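Local atomic coordinates of protocadherin gamma-B3 (Homo sapiens, PDB entry 5K8R), a protein that is thought to mediate calcium-dependent cell adhesion through its extracellular cadherin repeats and may contribute to forming and maintaining specific neuronal connections in the brain. Residues Y5-E10 with V91-I96; I96-P101 with D129-V134; N311-E316 with H342-G347; T391-D396 with S403-I408. All blocks are in the same frame, centred on the assembly; numbering follows the deposited sequence.

In the fold
The four contacts form two pairs at calcium-filled junctions of a long chain of cadherin repeats. Contacts 1 and 2 share Ile96, lie with centres about 14 Å apart, and supply ligands to the same calcium ions between the first and second repeats; a probable hydrogen bond from Val132 N to Asp95 OD2 (3.1 Å) also ties them. Contacts 3 and 4, with centres about 13 Å apart, meet at the calcium ion of chain E, bound by residues 311-316 and 342-347 and by Asp396 of contact 4. The pairs are remote: about 100 Å separates the centres of contacts 2 and 3. Contact 3 repeats at the third junction the ligand pattern of contact 2.

Contact 1 (Y5-E10 with V91-I96); sequences YAIPEE and VLIQDI. With CA (calcium ion), chain D; CA (calcium ion), chain C.
Tyr5 to Pro8 run parallel to Val91 to Gln94, their short axes 25° apart, and the bonds Leu92 N to Tyr5 O, Ile7 N to Leu92 O and Gln94 N to Ile7 O are each 2.9 Å long. Glu9 N extends the ladder to Gln94 O through a more bent bond. Ile7 shares a sheet face with Val91 and Ile93, and its CG1 is 3.8 Å from both Val91 CG1 and Ile93 CD1. On the face of Ala6 and Leu92, Gln94 OE1 lies 3.7 Å from Pro8 CD. Glu9 OE2 uses its anti lone pair to accept a nearly straight bond from Ile96 N (3.0 Å). The same oxygen joins Asp95 OD1 and Ile96 O on the calcium ion of chain D, which probably offsets the closeness of the two carboxylates (Glu9 OE2 to Asp95 OD1 2.8 Å). Glu9 OE1 and Glu10 OE2 bind the calcium ion of chain C; Arg62, Arg59 and Asn135 are further partners of Glu9, Glu10 and Asp95. Ile96 CG1, between backbone N and carbonyl carbon (chi1 65°), lies 3.6 Å from Glu9 CG, and CD1 reaches Glu10 CG. With an alanine here the CG1-CD1 branch is gone, which would probably open a gap beside the Glu9 and Glu10 methylenes. Strand 3-8 edges this sheet of the first cadherin repeat, strand 73-80 flanks 85-94 on its other side, and Phe45 and Val17 cover Ile7.

Contact 2 (I96-P101 with D129-V134); sequences INDNPP and DPDVGV. With CA (calcium ion), chain B; CA (calcium ion), chain D; CA (calcium ion), chain C.
Asn97, Asn99, Asp129 and Asp131 make this a metal-mediated contact between two loops, where the linker leaving the first cadherin repeat meets a loop of the second. Four residues clasp the calcium ion of chain B: Asn97 OD1 and Asn99 O from the linker, both carboxylate oxygens of Asp129, and Asp131 OD2. Asn135 O and Asp186 OD2 complete the shell. Asp131 is the bridging group, with OD1 on the calcium ion of chain D and OD2 on that of chain B, each at 2.5 Å. Asn97, with CG anti to its backbone nitrogen (chi1 -171°), brings its amide nearly perpendicular to the Asp131 carboxylate, and OD1 stands 3.0 Å from Asp131 OD2 because both grip one ion. The sequences match the DXNDN linker (Asp95 to Asn99) and the DXD element (Asp129 to Asp131) of calcium-binding cadherins. Asp129 OD1 also accepts from Asp131 N at 3.0 Å, an Asx turn that ties the Asp129 carboxylate to the backbone of Asp131. Across the loops Asn99 N gives a weak bond of 3.4 Å to Asp131 OD2, and Asn99 CB packs on Pro130 CG at 3.6 Å. A glycine in place of Asn99 would probably leave Pro130 CG without this neighbour and the metal-binding carbonyl less firmly placed. Asp98 adds OD1 to the calcium ion of chain D and OD2 to that of chain C.

Contact 3 (N311-E316 with H342-G347); sequences NDNAPE and HDLDSG. With CA (calcium ion), chain E; CA (calcium ion), chain F; CA (calcium ion), chain G.
The calcium junction between the third and fourth cadherin repeats is built here from Asn311, Asp312 and Asn313 of the linker and Asp343 and Asp345 of a loop of the fourth repeat. Asn311 OD1, Asn313 O, both oxygens of Asp343 and Asp345 OD2 surround the calcium ion of chain E, and Asn349 O and Asp396 OD2 close its shell. The Asn311 amide, which also has a partner in Pro400, stands almost at a right angle to the Asp345 carboxylate, and its OD1 comes within 2.9 Å of Asp345 OD2 as a fellow ligand. Asp345 also sends OD1 to the calcium ion of chain F at 2.5 Å. With Asn313 CG beside its own backbone N (chi1 -75°), two bonds from this residue steady the carboxylate: Asn313 N reaches the syn lone pair of Asp345 OD2 at 3.1 Å, and Asn313 ND2 meets Asp345 OD1 from the syn side, tilted from the carboxylate plane, at 2.9 Å. Residues 309-313 and 343-345 read as the DXNDN linker and DXD element of cadherins, and Asp343 OD2 accepting from Asp345 N forms an Asx turn. Asp312 spreads its oxygens over two ions, OD1 on the calcium ion of chain F and OD2 on that of chain G. A water bridges the segments by donating to Ala314 O and accepting from Leu344 N. Farther along, Glu316 and His342 form an antiparallel hydrogen-bonded pair. Glu316 CB sits over one face of the imidazole, 4.0 Å from the His342 ring centroid, in a CH-pi contact. Glu41 of the second subunit packs on His342, which fits a first-repeat to fourth-repeat contact in the antiparallel dimer.

Contact 4 (T391-D396 with S403-I408); sequences TITATD and SSSKTI. With CA (calcium ion), chain E.
Thr391 and Thr407 both place OG1 beside the backbone N and anti to the carbonyl carbon (chi1 -65° and -62°), which brings the two hydroxyls into a hydrogen bond of 2.6 Å between Thr391 OG1 and Thr407 OG1. Alongside this pair the hairpin strands run antiparallel, 161° between their directions. Ile392 and Lys406 exchange two backbone bonds, as do Ala394 and Ser404, each 2.9 Å from N to O. On the face of Thr391 and Thr407, aliphatic carbons and hydroxyls mix: Thr393 CG2 lies 3.3 Å from Ser405 OG, and Thr395 OG1 lies 3.2 Å from Ser403 CB. Thr393 OG1 turns instead to Gln355 O of strand 352-357. On the reverse face Ile392 meets Cys354 and Leu356, and Ala394 meets Ile317 and Pro315, inside the fourth cadherin repeat; Ser404 OG turns to Pro315 O. Asp396, next after the Thr395-Ser403 pair, binds the calcium ion of chain E through OD2 at 2.7 Å, while its OD1 accepts from Leu402 N. The hairpin thus combines a hydroxyl-rich face with one where Ile392 and Ala394 pack inward beside Ser404 and Lys406, and its backbone pairing ties the calcium ligand Asp396 to the sheet.

Contact 1 (Y5-E10 with V91-I96)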
# COMPACT_ATOMS: atom_id res chain seq x y z
N TYR A 5 22.12 6.95 61.18
CA TYR A 5 21.11 5.93 61.44
C TYR A 5 20.57 5.42 60.11
O TYR A 5 20.93 5.90 59.03
CB TYR A 5 19.99 6.49 62.32
CG TYR A 5 20.47 6.99 63.67
CD1 TYR A 5 20.71 6.11 64.71
CD2 TYR A 5 20.67 8.35 63.89
CE1 TYR A 5 21.14 6.56 65.94
CE2 TYR A 5 21.10 8.81 65.12
CZ TYR A 5 21.34 7.91 66.15
OH TYR A 5 21.76 8.37 67.37
N ALA A 6 19.69 4.42 60.18
CA ALA A 6 19.09 3.84 58.98
C ALA A 6 17.71 3.31 59.34
O ALA A 6 17.59 2.38 60.14
CB ALA A 6 19.97 2.72 58.41
N ILE A 7 16.68 3.91 58.76
CA ILE A 7 15.30 3.53 59.09
C ILE A 7 14.51 3.32 57.80
O ILE A 7 14.80 3.97 56.78
CB ILE A 7 14.63 4.60 59.97
CG1 ILE A 7 14.69 5.97 59.30
CG2 ILE A 7 15.27 4.64 61.34
CD1 ILE A 7 13.95 7.06 60.05
N PRO A 8 13.53 2.43 57.79
CA PRO A 8 12.66 2.31 56.61
C PRO A 8 11.76 3.53 56.48
O PRO A 8 11.50 4.25 57.44
CB PRO A 8 11.85 1.04 56.89
CG PRO A 8 11.84 0.94 58.38
CD PRO A 8 13.18 1.45 58.83
N GLU A 9 11.29 3.75 55.26
CA GLU A 9 10.40 4.87 54.99
C GLU A 9 8.99 4.57 55.50
O GLU A 9 8.66 3.44 55.87
CB GLU A 9 10.36 5.17 53.49
CG GLU A 9 10.00 3.97 52.63
CD GLU A 9 9.67 4.34 51.20
OE1 GLU A 9 9.19 5.47 50.97
OE2 GLU A 9 9.88 3.50 50.30
N GLU A 10 8.16 5.61 55.51
CA GLU A 10 6.73 5.51 55.82
C GLU A 10 6.48 4.99 57.24
O GLU A 10 5.48 4.32 57.49
CB GLU A 10 6.01 4.62 54.80
CG GLU A 10 6.22 5.04 53.35
CD GLU A 10 5.45 6.29 52.97
OE1 GLU A 10 4.64 6.78 53.79
OE2 GLU A 10 5.65 6.79 51.85
N VAL A 91 20.66 10.29 58.24
CA VAL A 91 19.68 9.23 58.40
C VAL A 91 19.42 8.64 57.02
O VAL A 91 18.87 9.32 56.14
CB VAL A 91 18.38 9.72 59.04
CG1 VAL A 91 17.41 8.57 59.22
CG2 VAL A 91 18.67 10.40 60.37
N LEU A 92 19.76 7.36 56.85
CA LEU A 92 19.52 6.66 55.60
C LEU A 92 18.06 6.19 55.59
O LEU A 92 17.59 5.58 56.55
CB LEU A 92 20.46 5.47 55.46
CG LEU A 92 20.27 4.59 54.22
CD1 LEU A 92 20.54 5.39 52.95
CD2 LEU A 92 21.17 3.36 54.29
N ILE A 93 17.36 6.47 54.50
CA ILE A 93 15.96 6.11 54.36
C ILE A 93 15.88 4.90 53.44
O ILE A 93 16.07 5.02 52.22
CB ILE A 93 15.12 7.28 53.82
CG1 ILE A 93 15.21 8.47 54.77
CG2 ILE A 93 13.67 6.85 53.62
CD1 ILE A 93 14.79 8.16 56.19
N GLN A 94 15.59 3.74 54.01
CA GLN A 94 15.48 2.51 53.24
C GLN A 94 14.18 2.49 52.45
O GLN A 94 13.17 3.07 52.85
CB GLN A 94 15.56 1.29 54.16
CG GLN A 94 16.84 1.23 54.98
CD GLN A 94 16.73 0.26 56.15
OE1 GLN A 94 15.64 -0.13 56.54
NE2 GLN A 94 17.88 -0.12 56.70
N ASP A 95 14.21 1.80 51.31
CA ASP A 95 13.06 1.71 50.43
C ASP A 95 12.21 0.49 50.75
O ASP A 95 12.74 -0.60 50.99
CB ASP A 95 13.51 1.66 48.97
CG ASP A 95 12.34 1.59 47.99
OD1 ASP A 95 11.37 2.37 48.16
OD2 ASP A 95 12.39 0.76 47.06
N ILE A 96 10.89 0.68 50.76
CA ILE A 96 9.94 -0.42 50.89
C ILE A 96 9.13 -0.50 49.61
O ILE A 96 8.99 0.48 48.87
CB ILE A 96 9.03 -0.26 52.12
CG1 ILE A 96 8.13 0.97 51.97
CG2 ILE A 96 9.85 -0.16 53.40
CD1 ILE A 96 7.19 1.19 53.14
CA CA D . 8.99 2.76 48.10
CA CA C . 6.75 5.60 49.78

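Contact 2 (I96-P101 with D129-V134)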
# COMPACT_ATOMS: atom_id res chain seq x y z
N ILE A 96 10.89 0.68 50.76
CA ILE A 96 9.94 -0.42 50.89
C ILE A 96 9.13 -0.50 49.61
O ILE A 96 8.99 0.48 48.87
CB ILE A 96 9.03 -0.26 52.12
CG1 ILE A 96 8.13 0.97 51.97
CG2 ILE A 96 9.85 -0.16 53.40
CD1 ILE A 96 7.19 1.19 53.14
N ASN A 97 8.58 -1.69 49.35
CA ASN A 97 7.80 -1.92 48.14
C ASN A 97 6.34 -1.54 48.40
O ASN A 97 5.46 -2.38 48.57
CB ASN A 97 7.93 -3.37 47.69
CG ASN A 97 7.31 -3.61 46.32
OD1 ASN A 97 7.34 -2.74 45.45
ND2 ASN A 97 6.74 -4.79 46.13
N ASP A 98 6.10 -0.23 48.45
CA ASP A 98 4.76 0.30 48.68
C ASP A 98 4.16 0.94 47.43
O ASP A 98 3.16 1.66 47.54
CB ASP A 98 4.79 1.30 49.84
CG ASP A 98 5.74 2.45 49.59
OD1 ASP A 98 6.68 2.28 48.78
OD2 ASP A 98 5.56 3.51 50.22
N ASN A 99 4.75 0.70 46.26
CA ASN A 99 4.25 1.25 45.01
C ASN A 99 4.18 0.12 43.98
O ASN A 99 5.16 -0.60 43.78
CB ASN A 99 5.15 2.38 44.50
CG ASN A 99 5.00 3.65 45.30
OD1 ASN A 99 5.93 4.10 45.95
ND2 ASN A 99 3.81 4.24 45.24
N PRO A 100 3.04 -0.05 43.31
CA PRO A 100 2.94 -1.08 42.27
C PRO A 100 3.50 -0.56 40.96
O PRO A 100 3.61 0.65 40.75
CB PRO A 100 1.43 -1.32 42.18
CG PRO A 100 0.84 0.01 42.49
CD PRO A 100 1.76 0.64 43.52
N PRO A 101 3.88 -1.46 40.05
CA PRO A 101 4.24 -1.02 38.70
C PRO A 101 3.02 -0.45 37.98
O PRO A 101 1.88 -0.64 38.39
CB PRO A 101 4.74 -2.30 38.03
CG PRO A 101 4.10 -3.41 38.80
CD PRO A 101 4.01 -2.91 40.21
N ASP A 129 7.99 2.05 37.78
CA ASP A 129 7.86 1.81 39.20
C ASP A 129 8.67 2.84 39.97
O ASP A 129 9.90 2.89 39.83
CB ASP A 129 8.32 0.39 39.55
CG ASP A 129 7.80 -0.09 40.89
OD1 ASP A 129 7.88 0.68 41.88
OD2 ASP A 129 7.32 -1.24 40.96
N PRO A 130 8.03 3.69 40.78
CA PRO A 130 8.77 4.73 41.50
C PRO A 130 9.68 4.21 42.60
O PRO A 130 10.45 4.99 43.16
CB PRO A 130 7.66 5.62 42.07
CG PRO A 130 6.49 4.73 42.19
CD PRO A 130 6.58 3.75 41.05
N ASP A 131 9.61 2.92 42.93
CA ASP A 131 10.52 2.34 43.90
C ASP A 131 11.91 2.19 43.29
O ASP A 131 12.16 2.54 42.13
CB ASP A 131 9.98 0.99 44.39
CG ASP A 131 8.66 1.12 45.13
OD1 ASP A 131 8.44 2.17 45.78
OD2 ASP A 131 7.85 0.18 45.07
N VAL A 132 12.84 1.66 44.09
CA VAL A 132 14.22 1.45 43.65
C VAL A 132 14.66 0.05 44.08
O VAL A 132 13.99 -0.63 44.85
CB VAL A 132 15.18 2.51 44.22
CG1 VAL A 132 14.91 3.87 43.57
CG2 VAL A 132 15.05 2.60 45.73
N GLY A 133 15.81 -0.36 43.55
CA GLY A 133 16.33 -1.68 43.88
C GLY A 133 15.46 -2.78 43.31
O GLY A 133 14.92 -2.68 42.20
N VAL A 134 15.31 -3.86 44.09
CA VAL A 134 14.46 -4.97 43.67
C VAL A 134 12.99 -4.60 43.71
O VAL A 134 12.17 -5.27 43.06
CB VAL A 134 14.74 -6.22 44.53
CG1 VAL A 134 16.18 -6.67 44.36
CG2 VAL A 134 14.43 -5.93 45.99
CA CA B . 7.29 -1.55 43.33
CA CA D . 8.99 2.76 48.10
CA CA C . 6.75 5.60 49.78

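Contact 3 (N311-E316 with H342-G347)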
# COMPACT_ATOMS: atom_id res chain seq x y z
N ASN A 311 -34.03 -14.18 -39.24
CA ASN A 311 -34.47 -14.06 -40.64
C ASN A 311 -34.62 -12.58 -41.00
O ASN A 311 -35.73 -12.05 -41.14
CB ASN A 311 -35.76 -14.84 -40.86
CG ASN A 311 -36.11 -14.98 -42.33
OD1 ASN A 311 -35.24 -14.90 -43.19
ND2 ASN A 311 -37.39 -15.19 -42.61
N ASP A 312 -33.48 -11.92 -41.16
CA ASP A 312 -33.43 -10.50 -41.48
C ASP A 312 -32.86 -10.23 -42.87
O ASP A 312 -32.40 -9.12 -43.15
CB ASP A 312 -32.63 -9.74 -40.43
CG ASP A 312 -31.16 -10.12 -40.42
OD1 ASP A 312 -30.84 -11.28 -40.78
OD2 ASP A 312 -30.33 -9.27 -40.04
N ASN A 313 -32.90 -11.23 -43.76
CA ASN A 313 -32.44 -11.07 -45.14
C ASN A 313 -33.48 -11.69 -46.06
O ASN A 313 -33.77 -12.88 -45.96
CB ASN A 313 -31.07 -11.73 -45.35
CG ASN A 313 -29.94 -10.91 -44.75
OD1 ASN A 313 -29.34 -10.08 -45.43
ND2 ASN A 313 -29.64 -11.15 -43.48
N ALA A 314 -34.02 -10.87 -46.97
CA ALA A 314 -35.03 -11.34 -47.90
C ALA A 314 -34.38 -12.12 -49.05
O ALA A 314 -33.24 -11.86 -49.42
CB ALA A 314 -35.81 -10.16 -48.47
N PRO A 315 -35.10 -13.10 -49.61
CA PRO A 315 -34.55 -13.85 -50.74
C PRO A 315 -34.32 -12.95 -51.94
O PRO A 315 -35.02 -11.95 -52.14
CB PRO A 315 -35.63 -14.90 -51.03
CG PRO A 315 -36.41 -15.01 -49.76
CD PRO A 315 -36.39 -13.64 -49.16
N GLU A 316 -33.31 -13.30 -52.73
CA GLU A 316 -32.94 -12.54 -53.91
C GLU A 316 -33.11 -13.38 -55.17
O GLU A 316 -32.81 -14.57 -55.19
CB GLU A 316 -31.50 -12.05 -53.80
CG GLU A 316 -31.05 -11.18 -54.97
CD GLU A 316 -29.63 -10.67 -54.80
OE1 GLU A 316 -29.25 -10.32 -53.66
OE2 GLU A 316 -28.89 -10.62 -55.81
N HIS A 342 -31.07 -16.73 -54.07
CA HIS A 342 -30.10 -16.83 -53.00
C HIS A 342 -30.54 -16.08 -51.77
O HIS A 342 -31.13 -15.04 -51.88
CB HIS A 342 -28.70 -16.45 -53.45
CG HIS A 342 -28.37 -15.01 -53.28
ND1 HIS A 342 -28.07 -14.46 -52.06
CD2 HIS A 342 -28.26 -14.01 -54.18
CE1 HIS A 342 -27.81 -13.18 -52.21
NE2 HIS A 342 -27.92 -12.88 -53.48
N ASP A 343 -30.24 -16.64 -50.60
CA ASP A 343 -30.62 -16.03 -49.34
C ASP A 343 -29.42 -16.08 -48.40
O ASP A 343 -28.80 -17.13 -48.25
CB ASP A 343 -31.82 -16.74 -48.71
CG ASP A 343 -32.49 -15.92 -47.63
OD1 ASP A 343 -33.73 -15.77 -47.68
OD2 ASP A 343 -31.79 -15.42 -46.72
N LEU A 344 -29.11 -14.94 -47.78
CA LEU A 344 -27.92 -14.85 -46.94
C LEU A 344 -28.08 -15.53 -45.59
O LEU A 344 -27.08 -15.80 -44.92
CB LEU A 344 -27.54 -13.38 -46.73
CG LEU A 344 -27.23 -12.56 -47.98
CD1 LEU A 344 -26.91 -11.12 -47.61
CD2 LEU A 344 -26.09 -13.17 -48.77
N ASP A 345 -29.31 -15.82 -45.17
CA ASP A 345 -29.55 -16.42 -43.87
C ASP A 345 -29.23 -17.92 -43.90
O ASP A 345 -28.90 -18.49 -44.94
CB ASP A 345 -30.98 -16.17 -43.42
CG ASP A 345 -31.29 -14.69 -43.26
OD1 ASP A 345 -30.37 -13.93 -42.91
OD2 ASP A 345 -32.45 -14.29 -43.49
N SER A 346 -29.32 -18.56 -42.74
CA SER A 346 -28.99 -19.96 -42.59
C SER A 346 -30.23 -20.75 -42.19
O SER A 346 -31.25 -20.19 -41.76
CB SER A 346 -27.88 -20.16 -41.55
OG SER A 346 -26.74 -19.38 -41.86
N GLY A 347 -30.14 -22.07 -42.33
CA GLY A 347 -31.23 -22.96 -41.97
C GLY A 347 -32.44 -22.73 -42.85
O GLY A 347 -32.34 -22.39 -44.03
CA CA E . -34.00 -15.21 -45.29
CA CA F . -29.55 -13.67 -40.52
CA CA G . -28.13 -10.31 -40.26
O HOH W 1 -30.46 -12.75 -48.84
O HOH W 2 -27.42 -8.11 -39.26

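Contact 4 (T391-D396 with S403-I408)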
# COMPACT_ATOMS: atom_id res chain seq x y z
N THR A 391 -43.79 -12.30 -63.70
CA THR A 391 -43.38 -11.95 -62.34
C THR A 391 -43.00 -13.22 -61.59
O THR A 391 -43.82 -14.13 -61.44
CB THR A 391 -44.50 -11.21 -61.60
OG1 THR A 391 -44.76 -9.96 -62.24
CG2 THR A 391 -44.10 -10.97 -60.15
N ILE A 392 -41.75 -13.27 -61.13
CA ILE A 392 -41.24 -14.40 -60.36
C ILE A 392 -41.17 -13.97 -58.90
O ILE A 392 -40.68 -12.88 -58.58
CB ILE A 392 -39.86 -14.85 -60.87
CG1 ILE A 392 -39.93 -15.19 -62.36
CG2 ILE A 392 -39.35 -16.03 -60.07
CD1 ILE A 392 -40.87 -16.34 -62.68
N THR A 393 -41.66 -14.83 -58.00
CA THR A 393 -41.67 -14.54 -56.58
C THR A 393 -40.84 -15.58 -55.83
O THR A 393 -40.84 -16.76 -56.19
CB THR A 393 -43.10 -14.52 -56.02
OG1 THR A 393 -43.74 -15.77 -56.28
CG2 THR A 393 -43.90 -13.40 -56.66
N ALA A 394 -40.14 -15.13 -54.79
CA ALA A 394 -39.34 -16.01 -53.95
C ALA A 394 -39.66 -15.72 -52.49
O ALA A 394 -39.72 -14.55 -52.08
CB ALA A 394 -37.84 -15.82 -54.20
N THR A 395 -39.88 -16.77 -51.71
CA THR A 395 -40.22 -16.63 -50.30
C THR A 395 -39.41 -17.64 -49.49
O THR A 395 -39.37 -18.82 -49.85
CB THR A 395 -41.72 -16.85 -50.06
OG1 THR A 395 -42.47 -15.96 -50.90
CG2 THR A 395 -42.07 -16.58 -48.60
N ASP A 396 -38.79 -17.19 -48.41
CA ASP A 396 -38.03 -18.09 -47.56
C ASP A 396 -38.96 -18.82 -46.59
O ASP A 396 -40.17 -18.58 -46.56
CB ASP A 396 -36.92 -17.33 -46.82
CG ASP A 396 -37.44 -16.14 -46.04
OD1 ASP A 396 -38.62 -16.13 -45.64
OD2 ASP A 396 -36.65 -15.19 -45.81
N SER A 403 -40.05 -12.31 -48.41
CA SER A 403 -40.24 -12.60 -49.82
C SER A 403 -39.76 -11.42 -50.66
O SER A 403 -39.47 -10.34 -50.14
CB SER A 403 -41.70 -12.91 -50.13
OG SER A 403 -42.54 -11.82 -49.79
N SER A 404 -39.67 -11.65 -51.96
CA SER A 404 -39.31 -10.62 -52.92
C SER A 404 -39.81 -11.04 -54.29
O SER A 404 -39.99 -12.23 -54.57
CB SER A 404 -37.79 -10.39 -52.96
OG SER A 404 -37.10 -11.55 -53.37
N SER A 405 -40.05 -10.05 -55.15
CA SER A 405 -40.56 -10.27 -56.49
C SER A 405 -39.65 -9.60 -57.51
O SER A 405 -38.99 -8.61 -57.21
CB SER A 405 -41.99 -9.74 -56.65
OG SER A 405 -42.88 -10.36 -55.74
N LYS A 406 -39.64 -10.16 -58.72
CA LYS A 406 -38.90 -9.56 -59.83
C LYS A 406 -39.63 -9.88 -61.12
O LYS A 406 -39.92 -11.04 -61.40
CB LYS A 406 -37.46 -10.07 -59.88
CG LYS A 406 -36.60 -9.39 -60.93
CD LYS A 406 -35.12 -9.66 -60.70
CE LYS A 406 -34.63 -8.94 -59.45
NZ LYS A 406 -34.72 -7.46 -59.59
N THR A 407 -39.93 -8.84 -61.90
CA THR A 407 -40.72 -8.96 -63.12
C THR A 407 -39.84 -8.68 -64.33
O THR A 407 -39.16 -7.65 -64.38
CB THR A 407 -41.91 -8.00 -63.09
OG1 THR A 407 -42.77 -8.33 -61.99
CG2 THR A 407 -42.70 -8.10 -64.39
N ILE A 408 -39.87 -9.58 -65.30
CA ILE A 408 -39.13 -9.44 -66.54
C ILE A 408 -40.12 -9.44 -67.70
O ILE A 408 -41.12 -10.16 -67.67
CB ILE A 408 -38.07 -10.55 -66.71
CG1 ILE A 408 -37.25 -10.34 -67.98
CG2 ILE A 408 -38.73 -11.93 -66.72
CD1 ILE A 408 -36.18 -11.39 -68.20
CA CA E . -34.00 -15.21 -45.29